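Local coordinates for DNA mismatch repair protein MLH3 (Saccharomyces cerevisiae S288C, PDB 6RMN) that takes part in DNA mismatch repair as a component of the MutLbeta heterodimer, correcting insertion-deletion loops, at residues B[17-22]-B[204-209]; B[50-55]-B[210-215]. All blocks are in the same frame, centred on the assembly; numbering follows the deposited sequence.

Contact 1 (B[17-22]-B[204-209])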
loop_
_atom_site.group_PDB
_atom_site.type_symbol
_atom_site.label_atom_id
_atom_site.label_comp_id
_atom_site.label_asym_id
_atom_site.label_seq_id
_atom_site.Cartn_x
_atom_site.Cartn_y
_atom_site.Cartn_z
ATOM N N TYR B 17 1.252 -7.622 -6.528
ATOM C CA TYR B 17 1.091 -6.344 -5.833
ATOM C C TYR B 17 0.279 -6.368 -4.545
ATOM O O TYR B 17 -0.940 -6.597 -4.590
ATOM C CB TYR B 17 0.501 -5.272 -6.776
ATOM C CG TYR B 17 1.527 -4.580 -7.650
ATOM C CD1 TYR B 17 1.987 -5.172 -8.820
ATOM C CD2 TYR B 17 2.016 -3.320 -7.321
ATOM C CE1 TYR B 17 2.942 -4.550 -9.618
ATOM C CE2 TYR B 17 2.957 -2.680 -8.119
ATOM C CZ TYR B 17 3.427 -3.303 -9.263
ATOM O OH TYR B 17 4.381 -2.703 -10.051
ATOM N N GLU B 18 0.953 -6.007 -3.413
ATOM C CA GLU B 18 0.399 -5.851 -2.060
ATOM C C GLU B 18 -0.030 -4.384 -1.798
ATOM O O GLU B 18 0.683 -3.452 -2.175
ATOM C CB GLU B 18 1.433 -6.299 -1.001
ATOM C CG GLU B 18 0.843 -6.489 0.390
ATOM C CD GLU B 18 1.734 -7.128 1.438
ATOM O OE1 GLU B 18 2.061 -8.330 1.298
ATOM O OE2 GLU B 18 2.077 -6.433 2.422
ATOM N N VAL B 19 -1.177 -4.188 -1.123
ATOM C CA VAL B 19 -1.718 -2.861 -0.778
ATOM C C VAL B 19 -0.976 -2.231 0.407
ATOM O O VAL B 19 -0.839 -2.858 1.457
ATOM C CB VAL B 19 -3.259 -2.891 -0.485
ATOM C CG1 VAL B 19 -3.779 -1.520 -0.046
ATOM C CG2 VAL B 19 -4.057 -3.395 -1.682
ATOM N N ILE B 20 -0.618 -0.949 0.270
ATOM C CA ILE B 20 -0.046 -0.161 1.347
ATOM C C ILE B 20 -1.262 0.486 2.048
ATOM O O ILE B 20 -1.681 -0.022 3.087
ATOM C CB ILE B 20 1.069 0.814 0.856
ATOM C CG1 ILE B 20 2.213 -0.002 0.176
ATOM C CG2 ILE B 20 1.603 1.686 2.026
ATOM C CD1 ILE B 20 3.317 0.763 -0.402
ATOM N N ASN B 21 -1.897 1.514 1.441
ATOM C CA ASN B 21 -3.114 2.130 2.003
ATOM C C ASN B 21 -3.740 3.171 1.059
ATOM O O ASN B 21 -3.226 3.394 -0.044
ATOM C CB ASN B 21 -2.848 2.757 3.399
ATOM C CG ASN B 21 -3.974 2.590 4.398
ATOM O OD1 ASN B 21 -5.158 2.434 4.056
ATOM N ND2 ASN B 21 -3.627 2.644 5.670
ATOM N N GLN B 22 -4.846 3.816 1.507
ATOM C CA GLN B 22 -5.509 4.889 0.772
ATOM C C GLN B 22 -4.655 6.155 0.915
ATOM O O GLN B 22 -4.083 6.409 1.981
ATOM C CB GLN B 22 -6.941 5.118 1.288
ATOM C CG GLN B 22 -7.799 6.003 0.375
ATOM C CD GLN B 22 -9.138 6.391 0.964
ATOM O OE1 GLN B 22 -9.328 6.508 2.182
ATOM N NE2 GLN B 22 -10.102 6.623 0.096
ATOM N N LEU B 204 -11.940 4.890 2.700
ATOM C CA LEU B 204 -11.783 3.452 2.494
ATOM C C LEU B 204 -10.831 2.965 3.530
ATOM O O LEU B 204 -9.811 3.613 3.748
ATOM C CB LEU B 204 -11.258 3.084 1.071
ATOM C CG LEU B 204 -12.155 3.411 -0.145
ATOM C CD1 LEU B 204 -11.348 3.468 -1.414
ATOM C CD2 LEU B 204 -13.286 2.421 -0.291
ATOM N N THR B 205 -11.164 1.848 4.202
ATOM C CA THR B 205 -10.280 1.209 5.187
ATOM C C THR B 205 -9.244 0.394 4.396
ATOM O O THR B 205 -9.489 0.109 3.228
ATOM C CB THR B 205 -11.083 0.304 6.129
ATOM O OG1 THR B 205 -11.660 -0.756 5.378
ATOM C CG2 THR B 205 -12.161 1.050 6.897
ATOM N N ARG B 206 -8.094 0.018 5.002
ATOM C CA ARG B 206 -7.087 -0.792 4.288
ATOM C C ARG B 206 -7.726 -2.107 3.779
ATOM O O ARG B 206 -7.448 -2.519 2.662
ATOM C CB ARG B 206 -5.844 -1.078 5.175
ATOM C CG ARG B 206 -4.594 -1.417 4.356
ATOM C CD ARG B 206 -3.379 -1.685 5.214
ATOM N NE ARG B 206 -3.280 -3.102 5.557
ATOM C CZ ARG B 206 -2.445 -3.963 4.982
ATOM N NH1 ARG B 206 -1.599 -3.555 4.045
ATOM N NH2 ARG B 206 -2.441 -5.238 5.350
ATOM N N GLN B 207 -8.609 -2.721 4.587
ATOM C CA GLN B 207 -9.333 -3.945 4.257
ATOM C C GLN B 207 -10.220 -3.769 3.006
ATOM O O GLN B 207 -10.209 -4.643 2.129
ATOM C CB GLN B 207 -10.134 -4.445 5.477
ATOM C CG GLN B 207 -10.620 -5.907 5.397
ATOM C CD GLN B 207 -9.550 -6.905 4.985
ATOM O OE1 GLN B 207 -9.630 -7.529 3.912
ATOM N NE2 GLN B 207 -8.520 -7.067 5.816
ATOM N N GLU B 208 -10.935 -2.632 2.888
ATOM C CA GLU B 208 -11.761 -2.351 1.702
ATOM C C GLU B 208 -10.875 -2.183 0.461
ATOM O O GLU B 208 -11.248 -2.659 -0.607
ATOM C CB GLU B 208 -12.680 -1.131 1.908
ATOM C CG GLU B 208 -13.734 -1.311 2.988
ATOM C CD GLU B 208 -14.527 -0.065 3.362
ATOM O OE1 GLU B 208 -13.951 1.049 3.369
ATOM O OE2 GLU B 208 -15.732 -0.212 3.669
ATOM N N CYS B 209 -9.705 -1.532 0.609
ATOM C CA CYS B 209 -8.670 -1.341 -0.434
ATOM C C CYS B 209 -8.085 -2.694 -0.881
ATOM O O CYS B 209 -7.833 -2.888 -2.065
ATOM C CB CYS B 209 -7.565 -0.407 0.058
ATOM S SG CYS B 209 -8.122 1.283 0.401
HETATM O O HOH W 1 -7.416 3.602 4.998
#
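The guanidinium of Arg206 turns one edge to the backbone of strand 18-22, where the carbonyls Val19 O and Ile20 O lie near its plane; Asn21 OD1 lies against Arg206 CB, 3.7 Å away, its amide plane turned 84° from the guanidinium farther along the arginine. Here the first turn of helix 206-216 meets an outer strand of the antiparallel sheet in this C-terminal domain, at a classic beta bulge in which Ile20 and Asn21 both face Leu29. Arg206 NH1 comes within 2.8 Å of Val19 O, but the angle is too poor for a hydrogen bond. A capping box starts the helix: Thr205 OG1 accepts from Glu208 N, and Glu208 OE1 from Thr205 N, a fitting task for threonine and glutamate. Gln22 is long enough to span the gap: its CG, anti to the backbone N (chi1 -167°), leads an extended chain to Leu204, whose N donates to Gln22 OE1 (3.1 Å) from above the carbonyl plane. Gln22 NE2 hydrogen-bonds to Asp202 O and Gln48 OE1. Val19 and Cys209, both compact and buried, pack together, CG1 to CB 3.9 Å. A water donates both to Asn21 OD1 and to Leu204 O, at 2.7 Å each.

Contact 2 (B[50-55]-B[210-215]). With ZN (zinc ion), chain C; ZN (zinc ion), chain D.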
loop_
_atom_site.group_PDB
_atom_site.type_symbol
_atom_site.label_atom_id
_atom_site.label_comp_id
_atom_site.label_asym_id
_atom_site.label_seq_id
_atom_site.Cartn_x
_atom_site.Cartn_y
_atom_site.Cartn_z
ATOM N N ALA B 50 -12.073 4.583 -10.683
ATOM C CA ALA B 50 -11.798 3.805 -11.896
ATOM C C ALA B 50 -11.725 2.310 -11.593
ATOM O O ALA B 50 -12.266 1.506 -12.346
ATOM C CB ALA B 50 -10.496 4.272 -12.537
ATOM N N CYS B 51 -11.080 1.957 -10.473
ATOM C CA CYS B 51 -10.931 0.600 -9.956
ATOM C C CYS B 51 -12.308 -0.037 -9.713
ATOM O O CYS B 51 -12.585 -1.112 -10.234
ATOM C CB CYS B 51 -10.101 0.625 -8.673
ATOM S SG CYS B 51 -9.905 -0.992 -7.891
ATOM N N ASP B 52 -13.160 0.636 -8.925
ATOM C CA ASP B 52 -14.502 0.193 -8.572
ATOM C C ASP B 52 -15.421 0.115 -9.803
ATOM O O ASP B 52 -16.107 -0.898 -9.992
ATOM C CB ASP B 52 -15.099 1.106 -7.479
ATOM C CG ASP B 52 -16.257 0.484 -6.714
ATOM O OD1 ASP B 52 -16.360 -0.782 -6.695
ATOM O OD2 ASP B 52 -17.048 1.245 -6.121
ATOM N N GLU B 53 -15.391 1.165 -10.654
ATOM C CA GLU B 53 -16.153 1.261 -11.907
ATOM C C GLU B 53 -15.807 0.101 -12.855
ATOM O O GLU B 53 -16.718 -0.469 -13.453
ATOM C CB GLU B 53 -15.889 2.613 -12.579
ATOM C CG GLU B 53 -16.659 2.879 -13.856
ATOM C CD GLU B 53 -16.287 4.228 -14.426
ATOM O OE1 GLU B 53 -16.680 5.256 -13.828
ATOM O OE2 GLU B 53 -15.549 4.260 -15.434
ATOM N N ARG B 54 -14.509 -0.262 -12.951
ATOM C CA ARG B 54 -14.021 -1.368 -13.764
ATOM C C ARG B 54 -14.590 -2.725 -13.312
ATOM O O ARG B 54 -15.062 -3.508 -14.150
ATOM C CB ARG B 54 -12.485 -1.422 -13.755
ATOM C CG ARG B 54 -11.928 -2.524 -14.654
ATOM C CD ARG B 54 -12.041 -2.066 -16.081
ATOM N NE ARG B 54 -12.818 -2.972 -16.899
ATOM C CZ ARG B 54 -13.030 -2.799 -18.196
ATOM N NH1 ARG B 54 -12.540 -1.733 -18.821
ATOM N NH2 ARG B 54 -13.738 -3.681 -18.878
ATOM N N ILE B 55 -14.494 -3.005 -11.997
ATOM C CA ILE B 55 -14.998 -4.238 -11.381
ATOM C C ILE B 55 -16.501 -4.341 -11.655
ATOM O O ILE B 55 -16.993 -5.419 -11.994
ATOM C CB ILE B 55 -14.702 -4.278 -9.834
ATOM C CG1 ILE B 55 -13.178 -4.261 -9.541
ATOM C CG2 ILE B 55 -15.377 -5.490 -9.155
ATOM C CD1 ILE B 55 -12.798 -3.706 -8.171
ATOM N N ILE B 210 -7.870 -3.619 0.071
ATOM C CA ILE B 210 -7.356 -4.955 -0.212
ATOM C C ILE B 210 -8.337 -5.699 -1.123
ATOM O O ILE B 210 -7.913 -6.224 -2.151
ATOM C CB ILE B 210 -6.958 -5.727 1.089
ATOM C CG1 ILE B 210 -5.674 -5.113 1.691
ATOM C CG2 ILE B 210 -6.771 -7.247 0.826
ATOM C CD1 ILE B 210 -5.344 -5.477 3.191
ATOM N N ILE B 211 -9.640 -5.702 -0.759
ATOM C CA ILE B 211 -10.735 -6.326 -1.521
ATOM C C ILE B 211 -10.839 -5.715 -2.933
ATOM O O ILE B 211 -10.940 -6.462 -3.916
ATOM C CB ILE B 211 -12.082 -6.232 -0.743
ATOM C CG1 ILE B 211 -12.078 -7.152 0.484
ATOM C CG2 ILE B 211 -13.275 -6.524 -1.658
ATOM C CD1 ILE B 211 -12.912 -6.682 1.635
ATOM N N LEU B 212 -10.821 -4.364 -3.020
ATOM C CA LEU B 212 -10.889 -3.641 -4.288
ATOM C C LEU B 212 -9.777 -4.042 -5.262
ATOM O O LEU B 212 -10.080 -4.335 -6.410
ATOM C CB LEU B 212 -10.906 -2.113 -4.073
ATOM C CG LEU B 212 -12.252 -1.488 -3.721
ATOM C CD1 LEU B 212 -12.075 -0.067 -3.254
ATOM C CD2 LEU B 212 -13.207 -1.506 -4.905
ATOM N N ILE B 213 -8.509 -4.079 -4.808
ATOM C CA ILE B 213 -7.374 -4.455 -5.666
ATOM C C ILE B 213 -7.406 -5.960 -6.007
ATOM O O ILE B 213 -7.096 -6.320 -7.142
ATOM C CB ILE B 213 -6.006 -3.970 -5.092
ATOM C CG1 ILE B 213 -6.003 -2.438 -4.841
ATOM C CG2 ILE B 213 -4.800 -4.388 -5.983
ATOM C CD1 ILE B 213 -6.329 -1.473 -6.081
ATOM N N SER B 214 -7.832 -6.815 -5.066
ATOM C CA SER B 214 -7.970 -8.264 -5.269
ATOM C C SER B 214 -8.942 -8.548 -6.423
ATOM O O SER B 214 -8.633 -9.354 -7.313
ATOM C CB SER B 214 -8.468 -8.937 -3.994
ATOM O OG SER B 214 -8.678 -10.327 -4.170
ATOM N N LYS B 215 -10.108 -7.873 -6.405
ATOM C CA LYS B 215 -11.141 -7.988 -7.424
ATOM C C LYS B 215 -10.640 -7.398 -8.753
ATOM O O LYS B 215 -10.861 -8.016 -9.785
ATOM C CB LYS B 215 -12.432 -7.287 -6.979
ATOM C CG LYS B 215 -13.208 -8.014 -5.883
ATOM C CD LYS B 215 -14.394 -7.181 -5.409
ATOM C CE LYS B 215 -15.304 -7.940 -4.481
ATOM N NZ LYS B 215 -16.199 -7.022 -3.723
HETATM ZN ZN ZN C . -16.793 7.209 -13.589
HETATM ZN ZN ZN D . -14.631 6.135 -16.466
#
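Ile55 reaches across from helix 48-69 with its CD1 lodged between two residues one turn apart on helix 206-216, Leu212 and Lys215. With CG1 beside the backbone N (chi1 -62°), the longer branch runs out toward the other helix, bringing CD1 to 4.0 Å from Leu212 CD2 and 3.8 Å from Lys215 CB. The same methyl sits close to the backbone oxygen Leu212 O, 3.3 Å away. Ile55 and Lys215 cross at about a right angle; the base of the lysine, at CB, joins the packing, and its extended chain carries the charged end away, as suits an exposed lysine. An alanine in place of Ile55 would probably open a gap beside Leu212 CD2 and Lys215 CB, which would lose the methyl packed against them.

Leu212 also meets Asp52, their side chains crossing obliquely: CD2 lies 3.7 Å from Asp52 OD1, while Asp52 OD2 accepts a hydrogen bond from Val198 N. The axes of segments 50-55 and 210-215 come within 9.7 Å and are inclined at 51°, and residues 50-55 belong to the DQHA(X)2E(X)4E motif of the MutL endonuclease family. Cys51, compact enough for the interface, has SG anti to its amide N (chi1 177°), which sets the sulfur 4.1 Å from Leu212 CB and 4.0 Å from Ile213 CD1.

Glu53 leaves the helix well away from these contacts, its extended chain ending in a carboxylate that bridges two zinc ions. Glu53 OE1 binds one ion, which His49 and Cys194 also hold; Glu53 OE2 binds the other zinc at 2.3 Å, with Cys225 and His227 among its ligands, and also accepts from Ala226 N.

Overall arrangement
Contacts 1 and 2 lie with their centres 11 Å apart and share helix 206-216, which uses its first turn for contact 1 and the turns that follow for contact 2. Along the chain the segments alternate: 17-22, 50-55, 204-209, 210-215. The late helix is thus bound both to the outer strand of the four-stranded antiparallel sheet and to helix 48-69, the helix that carries zinc ligands. Between the two contacts Val19 CG2 packs on Ile213 CG1 at 3.8 Å, and Leu204 touches Leu212. An apolar layer (Val19, Ile28, Cys209, Leu212, Ile213, Cys51) runs from the sheet through helix 206-216 to helix 48-69, whose zinc-binding Glu53 lies on another side, within the C-terminal domain.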